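Local structure of plasmodesmata-located protein 5 (Arabidopsis thaliana, 6GRE) at residues G62-R67 with T73-C78. The protein negatively regulates plasmodesmal permeability through callose deposition during salicylic acid-triggered immune responses, and is caught here as its tandem DUF26 ectodomain. Numbering follows the deposited sequence.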
# COMPACT_ATOMS: atom_id res chain seq x y z
N GLY A 62 -10.21 -4.83 8.15
CA GLY A 62 -9.62 -4.34 6.92
C GLY A 62 -9.33 -2.86 6.95
O GLY A 62 -9.82 -2.09 7.79
N ILE A 63 -8.52 -2.47 5.96
CA ILE A 63 -8.28 -1.07 5.66
C ILE A 63 -8.33 -0.86 4.15
O ILE A 63 -8.11 -1.79 3.36
CB ILE A 63 -6.91 -0.60 6.20
CG1 ILE A 63 -5.75 -1.26 5.46
CG2 ILE A 63 -6.81 -0.80 7.70
CD1 ILE A 63 -4.39 -0.64 5.71
N TYR A 64 -8.55 0.40 3.76
CA TYR A 64 -8.07 0.85 2.46
C TYR A 64 -7.23 2.10 2.67
O TYR A 64 -7.33 2.78 3.69
CB TYR A 64 -9.20 1.18 1.49
CG TYR A 64 -9.94 2.43 1.87
CD1 TYR A 64 -10.98 2.37 2.78
CD2 TYR A 64 -9.61 3.67 1.34
CE1 TYR A 64 -11.67 3.51 3.17
CE2 TYR A 64 -10.29 4.81 1.72
CZ TYR A 64 -11.32 4.74 2.64
OH TYR A 64 -12.01 5.85 3.02
N GLN A 65 -6.37 2.39 1.69
CA GLN A 65 -5.60 3.60 1.73
C GLN A 65 -5.29 4.06 0.32
O GLN A 65 -4.75 3.32 -0.48
CB GLN A 65 -4.28 3.40 2.44
CG GLN A 65 -3.52 4.71 2.60
CD GLN A 65 -2.38 4.53 3.56
OE1 GLN A 65 -1.52 5.40 3.73
NE2 GLN A 65 -2.39 3.39 4.24
N CYS A 66 -5.67 5.31 0.05
CA CYS A 66 -5.36 5.98 -1.21
C CYS A 66 -4.09 6.82 -1.03
O CYS A 66 -3.80 7.28 0.07
CB CYS A 66 -6.51 6.87 -1.63
SG CYS A 66 -7.95 5.89 -2.14
N ARG A 67 -3.40 7.04 -2.15
CA ARG A 67 -2.31 8.00 -2.21
C ARG A 67 -2.77 9.30 -1.54
O ARG A 67 -3.93 9.73 -1.73
CB ARG A 67 -1.92 8.17 -3.68
CG ARG A 67 -0.44 8.05 -4.00
CD ARG A 67 -0.23 8.35 -5.48
NE ARG A 67 -0.65 9.72 -5.78
CZ ARG A 67 -0.98 10.18 -6.98
NH1 ARG A 67 -1.04 9.37 -8.02
NH2 ARG A 67 -1.27 11.46 -7.12
N THR A 73 -12.87 11.51 -5.81
CA THR A 73 -13.31 10.82 -7.03
C THR A 73 -12.27 9.79 -7.48
O THR A 73 -12.60 8.66 -7.84
CB THR A 73 -13.61 11.82 -8.15
OG1 THR A 73 -14.74 12.56 -7.67
CG2 THR A 73 -13.91 11.17 -9.48
N ALA A 74 -11.00 10.20 -7.49
CA ALA A 74 -9.89 9.33 -7.89
C ALA A 74 -9.74 8.18 -6.89
O ALA A 74 -9.44 7.07 -7.29
CB ALA A 74 -8.62 10.14 -7.99
N CYS A 75 -9.94 8.48 -5.61
CA CYS A 75 -9.81 7.49 -4.53
C CYS A 75 -10.94 6.45 -4.69
O CYS A 75 -10.69 5.25 -4.66
CB CYS A 75 -9.82 8.19 -3.18
SG CYS A 75 -9.60 7.11 -1.75
N SER A 76 -12.17 6.92 -4.92
CA SER A 76 -13.30 5.99 -5.16
C SER A 76 -13.01 5.08 -6.35
O SER A 76 -13.21 3.87 -6.25
CB SER A 76 -14.59 6.75 -5.37
OG SER A 76 -14.75 7.71 -4.36
N THR A 77 -12.54 5.65 -7.47
CA THR A 77 -12.29 4.88 -8.67
C THR A 77 -11.27 3.77 -8.40
O THR A 77 -11.43 2.62 -8.83
CB THR A 77 -11.83 5.78 -9.82
OG1 THR A 77 -12.89 6.71 -10.06
CG2 THR A 77 -11.50 4.99 -11.07
N CYS A 78 -10.19 4.14 -7.71
CA CYS A 78 -9.12 3.19 -7.42
C CYS A 78 -9.64 2.07 -6.51
O CYS A 78 -9.42 0.90 -6.78
CB CYS A 78 -7.94 3.90 -6.77
SG CYS A 78 -6.47 2.84 -6.66
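C66, the last residue of strand 60-66, and C75, in the first turn of helix 72-90, are joined covalently, and the pair illustrates how a single disulfide can pin a helix to the sheet beneath it. The bond from C66 SG to C75 SG measures 2.1 Å, and its torsion of 85° lies close to the relaxed right angle of a disulfide. The two half-cystines reach it differently: C66 SG lies anti to its own carbonyl carbon (chi1 -70°), whereas C75 SG extends anti to the backbone N (chi1 -178°). Together they bring the CA atoms of C66 and C75 to 5.8 Å, the nearest backbone approach of the two segments.

Van der Waals and sulfur-aromatic contact comes from Y64, two residues back on the same face of the strand. Its ring carbon CE2 lies 4.2 Å from C75 SG, and the sulfur sits obliquely, 5.4 Å from the ring centroid. The far end of this ring is fixed by polar contacts, Y64 OH hydrogen-bonding to T42 O and S38 OG, while V79, one helical turn beyond C75, packs against both Y64 and C66.

Within the helix, T73 O accepts two hydrogen bonds, from T77 N and from T77 OG1 (each 3.0 Å), which approach opposite faces of the carbonyl plane.

C78 forms a second disulfide, with C103 of the adjoining strand 103-108, so successive turns of one helix are stitched to neighbouring strands. C66, C75 and C78 form the C-X8-C-X2-C motif of the first Gnk2-homologous (DUF26) domain, whose two helices pack on a five-stranded antiparallel sheet.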